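3,4-dihydroxy-2-butanone 4-phosphate synthase (Candida albicans, PDB 1TKS) catalyses the conversion of D-ribulose 5-phosphate to formate and 3,4-dihydroxy-2-butanone 4-phosphate in riboflavin biosynthesis. Local coordinates at residues 37-42 / 108-113; 60-65 / 159-164; 130-135 / 144-149. One frame throughout, in Å; residues are numbered along the deposited sequence.

Contact 1 (37-42 / 108-113); sequences MAAELI and LTTRSL
Arg-111, Ile-42 and Thr-110 pack helix 103-114 of the alpha/beta fold against the turn that follows strand 34-38. Of the three, Arg-111 has the largest area buried by the contact. Its CG stands anti to the carbonyl carbon and the chain bends at chi3 (-57°), which brings the aliphatic part alongside the turn and the guanidinium to its far end. There CD lies 3.3 Å from Ile-42 O, while NH1 of Arg-111 donates to the same Ile-42 O at 3.0 Å in a nearly straight bond. The oxygen sits at the edge of the guanidinium, almost exactly in its plane, and the nitrogen lies in the carbonyl plane. One face of the guanidinium is covered toward its rim by CA of Leu-108, one turn earlier in the helix.

Thr-110 offers a methyl rather than its hydroxyl: OG1 turns back to Arg-106 O in its own helix, and CG2 points to the turn. This methyl touches Ile-42 CG2 at 3.6 Å, the two side chains crossing at about a right angle. Val-163 of strand 162-166 also packs against both Thr-110 and Ile-42, so the methyls meet in a buried apolar layer. Backbone approaches the helix closely as well, with Ala-39 O 3.4 Å from Arg-111 CA in a CA-H...O contact. Beside it, Ala-39 CB rests 3.6 Å from Thr-110 CG2.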
loop_
_atom_site.group_PDB
_atom_site.type_symbol
_atom_site.label_atom_id
_atom_site.label_comp_id
_atom_site.label_asym_id
_atom_site.label_seq_id
_atom_site.Cartn_x
_atom_site.Cartn_y
_atom_site.Cartn_z
ATOM N N MET B 37 0.808 15.514 -4.015
ATOM C CA MET B 37 0.138 16.316 -5.036
ATOM C C MET B 37 -1.329 16.474 -4.680
ATOM O O MET B 37 -1.835 15.792 -3.792
ATOM C CB MET B 37 0.289 15.702 -6.441
ATOM C CG MET B 37 -0.540 14.446 -6.749
ATOM S SD MET B 37 -0.613 14.113 -8.523
ATOM C CE MET B 37 -1.817 15.299 -9.073
ATOM N N ALA B 38 -1.999 17.388 -5.372
ATOM C CA ALA B 38 -3.411 17.658 -5.137
ATOM C C ALA B 38 -4.260 16.423 -5.417
ATOM O O ALA B 38 -4.168 15.827 -6.485
ATOM C CB ALA B 38 -3.867 18.814 -6.016
ATOM N N ALA B 39 -5.093 16.047 -4.452
ATOM C CA ALA B 39 -5.946 14.874 -4.603
ATOM C C ALA B 39 -6.886 14.981 -5.800
ATOM O O ALA B 39 -7.080 14.010 -6.538
ATOM C CB ALA B 39 -6.754 14.643 -3.322
ATOM N N GLU B 40 -7.468 16.159 -5.995
ATOM C CA GLU B 40 -8.409 16.367 -7.091
ATOM C C GLU B 40 -7.774 16.349 -8.472
ATOM O O GLU B 40 -8.478 16.269 -9.478
ATOM C CB GLU B 40 -9.152 17.693 -6.899
ATOM C CG GLU B 40 -8.248 18.915 -6.883
ATOM C CD GLU B 40 -8.961 20.147 -6.367
ATOM O OE1 GLU B 40 -9.637 20.833 -7.162
ATOM O OE2 GLU B 40 -8.856 20.415 -5.156
ATOM N N LEU B 41 -6.449 16.394 -8.530
ATOM C CA LEU B 41 -5.776 16.423 -9.822
ATOM C C LEU B 41 -5.031 15.154 -10.204
ATOM O O LEU B 41 -4.505 15.064 -11.311
ATOM C CB LEU B 41 -4.801 17.603 -9.868
ATOM C CG LEU B 41 -5.381 18.993 -9.592
ATOM C CD1 LEU B 41 -4.260 20.024 -9.604
ATOM C CD2 LEU B 41 -6.432 19.327 -10.635
ATOM N N ILE B 42 -4.988 14.173 -9.305
ATOM C CA ILE B 42 -4.267 12.939 -9.609
ATOM C C ILE B 42 -4.982 12.059 -10.627
ATOM O O ILE B 42 -6.105 11.606 -10.416
ATOM C CB ILE B 42 -3.953 12.124 -8.321
ATOM C CG1 ILE B 42 -2.935 11.028 -8.636
ATOM C CG2 ILE B 42 -5.223 11.516 -7.738
ATOM C CD1 ILE B 42 -2.289 10.414 -7.400
ATOM N N LEU B 108 -9.237 7.542 -9.077
ATOM C CA LEU B 108 -10.638 7.958 -9.066
ATOM C C LEU B 108 -11.122 8.156 -7.637
ATOM O O LEU B 108 -11.803 9.134 -7.335
ATOM C CB LEU B 108 -11.519 6.916 -9.775
ATOM C CG LEU B 108 -13.046 7.083 -9.761
ATOM C CD1 LEU B 108 -13.432 8.460 -10.294
ATOM C CD2 LEU B 108 -13.694 5.988 -10.613
ATOM N N THR B 109 -10.767 7.231 -6.754
ATOM C CA THR B 109 -11.177 7.343 -5.363
ATOM C C THR B 109 -10.565 8.592 -4.734
ATOM O O THR B 109 -11.236 9.320 -4.000
ATOM C CB THR B 109 -10.754 6.100 -4.563
ATOM O OG1 THR B 109 -11.479 4.963 -5.046
ATOM C CG2 THR B 109 -11.039 6.287 -3.079
ATOM N N THR B 110 -9.294 8.842 -5.027
ATOM C CA THR B 110 -8.610 10.004 -4.480
ATOM C C THR B 110 -9.267 11.311 -4.933
ATOM O O THR B 110 -9.499 12.208 -4.118
ATOM C CB THR B 110 -7.119 9.993 -4.873
ATOM O OG1 THR B 110 -6.507 8.813 -4.335
ATOM C CG2 THR B 110 -6.408 11.216 -4.323
ATOM N N ARG B 111 -9.578 11.421 -6.221
ATOM C CA ARG B 111 -10.212 12.632 -6.733
ATOM C C ARG B 111 -11.597 12.784 -6.105
ATOM O O ARG B 111 -12.035 13.897 -5.797
ATOM C CB ARG B 111 -10.338 12.578 -8.261
ATOM C CG ARG B 111 -9.007 12.543 -9.022
ATOM C CD ARG B 111 -9.202 12.856 -10.506
ATOM N NE ARG B 111 -10.146 11.940 -11.149
ATOM C CZ ARG B 111 -9.833 10.727 -11.600
ATOM N NH1 ARG B 111 -8.591 10.268 -11.491
ATOM N NH2 ARG B 111 -10.770 9.965 -12.149
ATOM N N SER B 112 -12.277 11.660 -5.909
ATOM C CA SER B 112 -13.611 11.667 -5.325
ATOM C C SER B 112 -13.596 12.137 -3.874
ATOM O O SER B 112 -14.535 12.791 -3.417
ATOM C CB SER B 112 -14.233 10.274 -5.433
ATOM O OG SER B 112 -14.374 9.898 -6.795
ATOM N N LEU B 113 -12.538 11.813 -3.140
ATOM C CA LEU B 113 -12.476 12.263 -1.756
ATOM C C LEU B 113 -12.324 13.778 -1.719
ATOM O O LEU B 113 -12.753 14.430 -0.769
ATOM C CB LEU B 113 -11.315 11.585 -1.020
ATOM C CG LEU B 113 -11.525 10.088 -0.756
ATOM C CD1 LEU B 113 -10.198 9.418 -0.444
ATOM C CD2 LEU B 113 -12.513 9.901 0.391
#

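Contact 2 (60-65 / 159-164); sequences VPLSEE and QPAGVI
Pro-61 and Gly-162 meet where strand 60-63 runs roughly antiparallel to strand 162-164 (146° between their directions), bringing an edge of the two-stranded parallel sheet 59-63/129-134 up to an outermost strand of the four-stranded mixed sheet in this alpha/beta fold.

The hydrogen bonding is sparse. Gly-162 N donates to Pro-61 O at 3.0 Å, close to straight and in the carbonyl plane. A returning bond is ruled out because Pro-61 N has no hydrogen to give, although it lies only 3.2 Å from Gly-162 O. Weaker CA-H...O contacts fill in: Val-60 CA faces Gly-162 O, and Ala-161 CA faces Pro-61 O. Val-60 has CG1 anti to its own nitrogen (chi1 176°), which sets that methyl 3.2 Å from Gly-162 O as well. Just before the strand, Pro-160 centres an inverse gamma turn, with its carbonyl directed at the backbone around Leu-62 and Ser-63.

Apolar contacts lie along both sides of this seam. The Pro-61 ring puts CG 4.1 Å from CG2 of Ile-164, the side chains slanting across each other, and it also packs on Thr-146, Ala-149 and Val-150 of helix 145-155, close to the probable ribulose 5-phosphate site. Val-60 CG2 faces Val-163 CG2. The closest carbon pair between side chains is Leu-62 CD2 with Ala-161 CB, 3.4 Å apart and tighter than usual van der Waals contact.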
loop_
_atom_site.group_PDB
_atom_site.type_symbol
_atom_site.label_atom_id
_atom_site.label_comp_id
_atom_site.label_asym_id
_atom_site.label_seq_id
_atom_site.Cartn_x
_atom_site.Cartn_y
_atom_site.Cartn_z
ATOM N N VAL B 60 -4.412 9.475 1.497
ATOM C CA VAL B 60 -5.076 10.685 1.052
ATOM C C VAL B 60 -5.415 11.603 2.222
ATOM O O VAL B 60 -6.443 11.443 2.879
ATOM C CB VAL B 60 -6.362 10.352 0.257
ATOM C CG1 VAL B 60 -7.096 11.632 -0.114
ATOM C CG2 VAL B 60 -6.002 9.571 -1.005
ATOM N N PRO B 61 -4.524 12.563 2.516
ATOM C CA PRO B 61 -4.755 13.507 3.613
ATOM C C PRO B 61 -6.005 14.341 3.338
ATOM O O PRO B 61 -6.179 14.864 2.236
ATOM C CB PRO B 61 -3.490 14.355 3.599
ATOM C CG PRO B 61 -2.451 13.371 3.208
ATOM C CD PRO B 61 -3.120 12.622 2.067
ATOM N N LEU B 62 -6.868 14.446 4.344
ATOM C CA LEU B 62 -8.101 15.222 4.262
ATOM C C LEU B 62 -8.230 15.963 5.582
ATOM O O LEU B 62 -7.643 15.552 6.582
ATOM C CB LEU B 62 -9.314 14.301 4.107
ATOM C CG LEU B 62 -9.356 13.370 2.898
ATOM C CD1 LEU B 62 -10.490 12.371 3.068
ATOM C CD2 LEU B 62 -9.532 14.188 1.631
ATOM N N SER B 63 -8.981 17.056 5.606
ATOM C CA SER B 63 -9.153 17.759 6.864
ATOM C C SER B 63 -10.110 16.922 7.707
ATOM O O SER B 63 -10.899 16.140 7.170
ATOM C CB SER B 63 -9.750 19.149 6.632
ATOM O OG SER B 63 -11.044 19.044 6.058
ATOM N N GLU B 64 -10.032 17.066 9.025
ATOM C CA GLU B 64 -10.931 16.327 9.907
ATOM C C GLU B 64 -12.379 16.653 9.552
ATOM O O GLU B 64 -13.243 15.774 9.564
ATOM C CB GLU B 64 -10.656 16.689 11.372
ATOM C CG GLU B 64 -9.507 15.897 11.989
ATOM C CD GLU B 64 -9.153 16.348 13.399
ATOM O OE1 GLU B 64 -10.038 16.872 14.105
ATOM O OE2 GLU B 64 -7.989 16.161 13.809
ATOM N N GLU B 65 -12.639 17.916 9.225
ATOM C CA GLU B 65 -13.988 18.336 8.885
ATOM C C GLU B 65 -14.502 17.601 7.650
ATOM O O GLU B 65 -15.661 17.183 7.610
ATOM C CB GLU B 65 -14.044 19.853 8.665
ATOM C CG GLU B 65 -15.356 20.461 9.144
ATOM C CD GLU B 65 -15.449 21.960 8.936
ATOM O OE1 GLU B 65 -14.441 22.669 9.143
ATOM O OE2 GLU B 65 -16.551 22.430 8.581
ATOM N N GLN B 159 -9.208 22.085 -3.172
ATOM C CA GLN B 159 -9.936 21.424 -2.089
ATOM C C GLN B 159 -8.902 20.969 -1.057
ATOM O O GLN B 159 -7.790 20.586 -1.417
ATOM C CB GLN B 159 -10.713 20.214 -2.619
ATOM C CG GLN B 159 -11.833 20.554 -3.598
ATOM C CD GLN B 159 -12.902 21.430 -2.976
ATOM O OE1 GLN B 159 -13.330 21.194 -1.846
ATOM N NE2 GLN B 159 -13.354 22.435 -3.718
ATOM N N PRO B 160 -9.253 21.011 0.239
ATOM C CA PRO B 160 -8.353 20.606 1.328
ATOM C C PRO B 160 -8.095 19.104 1.336
ATOM O O PRO B 160 -8.425 18.408 2.296
ATOM C CB PRO B 160 -9.098 21.076 2.575
ATOM C CG PRO B 160 -10.534 20.885 2.179
ATOM C CD PRO B 160 -10.551 21.456 0.777
ATOM N N ALA B 161 -7.489 18.616 0.260
ATOM C CA ALA B 161 -7.210 17.196 0.124
ATOM C C ALA B 161 -5.959 16.976 -0.710
ATOM O O ALA B 161 -5.749 17.645 -1.718
ATOM C CB ALA B 161 -8.399 16.505 -0.539
ATOM N N GLY B 162 -5.127 16.035 -0.278
ATOM C CA GLY B 162 -3.915 15.728 -1.017
ATOM C C GLY B 162 -3.721 14.225 -1.084
ATOM O O GLY B 162 -4.546 13.463 -0.584
ATOM N N VAL B 163 -2.639 13.790 -1.716
ATOM C CA VAL B 163 -2.341 12.363 -1.815
ATOM C C VAL B 163 -0.831 12.248 -1.638
ATOM O O VAL B 163 -0.078 13.054 -2.188
ATOM C CB VAL B 163 -2.816 11.773 -3.177
ATOM C CG1 VAL B 163 -2.209 12.545 -4.337
ATOM C CG2 VAL B 163 -2.452 10.297 -3.266
ATOM N N ILE B 164 -0.384 11.265 -0.860
ATOM C CA ILE B 164 1.042 11.122 -0.580
ATOM C C ILE B 164 1.527 9.677 -0.490
ATOM O O ILE B 164 0.739 8.748 -0.314
ATOM C CB ILE B 164 1.412 11.818 0.770
ATOM C CG1 ILE B 164 0.842 11.029 1.957
ATOM C CG2 ILE B 164 0.842 13.233 0.811
ATOM C CD1 ILE B 164 1.285 11.565 3.327
#

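Contact 3 (130-135 / 144-149); sequences LPLRAV and GHTEAA
Thr-146 and Glu-147, in the first turn of helix 145-155, pack against the end of strand 129-134 in the alpha/beta fold, the two axes crossing at close to a right angle. Gly-144 is at the N-cap position, and Gly-144, His-145 and Thr-146 probably belong to the ribulose 5-phosphate site; His-145, also a probable magnesium ligand, is hydrogen-bonded through ND1 to Asp-34, another probable substrate-binding residue, and through NE2 to Asp-25.

Thr-146 stands with CG2 anti to the backbone nitrogen and OG1 anti to the carbonyl carbon (chi1 -65°), a setting that spreads its two branches over different parts of the strand. CG2 rests on the backbone at Ala-134, 3.7 Å from Ala-134 CA, and OG1 abuts a methyl, Leu-132 CD1, at 3.3 Å. The Leu-132 side chain passes obliquely beside the threonine, with Pro-61 packing on Thr-146 from the neighbouring strand 59-63.

Glu-147 starts out to one side of the strand, but a bend at chi2 (67°) curls the carboxylate back toward it. OE1 forms a salt bridge with Arg-142, while OE2 accepts from Val-135 N at 3.0 Å through its anti lone pair, which helps to fix the rotation of the carboxylate. Val-135 CG2 lies over the bend, 3.8 Å from Glu-147 CG. A water lies 2.7 Å from both Glu-147 OE2 and Arg-133 O, placed to bridge them.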
loop_
_atom_site.group_PDB
_atom_site.type_symbol
_atom_site.label_atom_id
_atom_site.label_comp_id
_atom_site.label_asym_id
_atom_site.label_seq_id
_atom_site.Cartn_x
_atom_site.Cartn_y
_atom_site.Cartn_z
ATOM N N LEU B 130 -6.153 4.840 1.685
ATOM C CA LEU B 130 -6.009 5.147 3.101
ATOM C C LEU B 130 -6.151 6.647 3.400
ATOM O O LEU B 130 -5.168 7.390 3.353
ATOM C CB LEU B 130 -4.635 4.659 3.593
ATOM C CG LEU B 130 -4.354 3.147 3.548
ATOM C CD1 LEU B 130 -3.009 2.888 2.865
ATOM C CD2 LEU B 130 -4.349 2.572 4.964
ATOM N N PRO B 131 -7.375 7.116 3.702
ATOM C CA PRO B 131 -7.553 8.541 4.004
ATOM C C PRO B 131 -6.867 8.858 5.331
ATOM O O PRO B 131 -6.817 8.011 6.225
ATOM C CB PRO B 131 -9.076 8.698 4.109
ATOM C CG PRO B 131 -9.611 7.563 3.272
ATOM C CD PRO B 131 -8.674 6.428 3.629
ATOM N N LEU B 132 -6.339 10.073 5.453
ATOM C CA LEU B 132 -5.668 10.505 6.679
ATOM C C LEU B 132 -6.322 11.791 7.162
ATOM O O LEU B 132 -6.662 12.651 6.354
ATOM C CB LEU B 132 -4.184 10.765 6.423
ATOM C CG LEU B 132 -3.375 9.611 5.837
ATOM C CD1 LEU B 132 -1.898 9.979 5.843
ATOM C CD2 LEU B 132 -3.611 8.350 6.647
ATOM N N ARG B 133 -6.496 11.921 8.474
ATOM C CA ARG B 133 -7.127 13.109 9.041
ATOM C C ARG B 133 -6.135 14.170 9.506
ATOM O O ARG B 133 -5.417 13.973 10.486
ATOM C CB ARG B 133 -8.029 12.713 10.213
ATOM C CG ARG B 133 -9.203 11.835 9.814
ATOM C CD ARG B 133 -10.108 11.547 11.003
ATOM N NE ARG B 133 -10.769 12.770 11.451
ATOM C CZ ARG B 133 -11.716 12.821 12.382
ATOM N NH1 ARG B 133 -12.126 11.711 12.981
ATOM N NH2 ARG B 133 -12.256 13.985 12.710
ATOM N N ALA B 134 -6.104 15.298 8.804
ATOM C CA ALA B 134 -5.206 16.393 9.162
ATOM C C ALA B 134 -5.848 17.214 10.281
ATOM O O ALA B 134 -7.023 17.572 10.199
ATOM C CB ALA B 134 -4.947 17.274 7.946
ATOM N N VAL B 135 -5.077 17.518 11.321
ATOM C CA VAL B 135 -5.607 18.282 12.447
ATOM C C VAL B 135 -5.891 19.740 12.099
ATOM O O VAL B 135 -5.245 20.321 11.222
ATOM C CB VAL B 135 -4.642 18.247 13.667
ATOM C CG1 VAL B 135 -4.382 16.813 14.079
ATOM C CG2 VAL B 135 -3.326 18.956 13.336
ATOM N N GLY B 144 3.132 17.374 10.481
ATOM C CA GLY B 144 3.126 16.088 9.808
ATOM C C GLY B 144 2.969 16.229 8.308
ATOM O O GLY B 144 2.545 17.277 7.818
ATOM N N HIS B 145 3.311 15.183 7.563
ATOM C CA HIS B 145 3.170 15.259 6.116
ATOM C C HIS B 145 1.693 15.296 5.740
ATOM O O HIS B 145 1.330 15.769 4.665
ATOM C CB HIS B 145 3.874 14.081 5.442
ATOM C CG HIS B 145 5.364 14.101 5.609
ATOM N ND1 HIS B 145 6.206 13.314 4.859
ATOM C CD2 HIS B 145 6.156 14.820 6.439
ATOM C CE1 HIS B 145 7.459 13.547 5.217
ATOM N NE2 HIS B 145 7.455 14.455 6.172
ATOM N N THR B 146 0.843 14.801 6.636
ATOM C CA THR B 146 -0.596 14.810 6.403
ATOM C C THR B 146 -1.040 16.264 6.391
ATOM O O THR B 146 -1.721 16.711 5.464
ATOM C CB THR B 146 -1.351 14.060 7.515
ATOM O OG1 THR B 146 -0.990 12.677 7.479
ATOM C CG2 THR B 146 -2.857 14.186 7.323
ATOM N N GLU B 147 -0.648 17.002 7.425
ATOM C CA GLU B 147 -0.992 18.414 7.512
ATOM C C GLU B 147 -0.363 19.177 6.350
ATOM O O GLU B 147 -0.972 20.098 5.808
ATOM C CB GLU B 147 -0.501 19.012 8.834
ATOM C CG GLU B 147 -1.325 18.644 10.070
ATOM C CD GLU B 147 -1.235 17.164 10.426
ATOM O OE1 GLU B 147 -0.128 16.592 10.310
ATOM O OE2 GLU B 147 -2.258 16.589 10.844
ATOM N N ALA B 148 0.850 18.794 5.962
ATOM C CA ALA B 148 1.520 19.474 4.863
ATOM C C ALA B 148 0.728 19.357 3.564
ATOM O O ALA B 148 0.562 20.344 2.839
ATOM C CB ALA B 148 2.919 18.913 4.673
ATOM N N ALA B 149 0.231 18.158 3.273
ATOM C CA ALA B 149 -0.547 17.935 2.053
ATOM C C ALA B 149 -1.794 18.817 2.015
ATOM O O ALA B 149 -2.058 19.483 1.016
ATOM C CB ALA B 149 -0.945 16.456 1.938
HETATM O O HOH W 1 -2.868 14.050 11.438
#

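From the N terminus, strand 34-38 leads into the turn at 39-42, and contact 1 closes the first long loop when helix 103-114 returns to it. Segment 60-65 lies within that loop, yet contact 2 closes a second long loop by pairing it with 159-164, well after the helix, so contacts 1 and 2 cross. Contact 3 follows contact 1 in series and closes a short connection, from strand 129-134 to helix 145-155, wholly within the span of contact 2. Met-37 O and Val-163 N join contacts 1 and 2 through the mixed sheet; Leu-62 pairs with Leu-132 and Ala-134, joining contacts 2 and 3. Together they tie the mixed sheet and the parallel pair to helices 103-114 and 145-155.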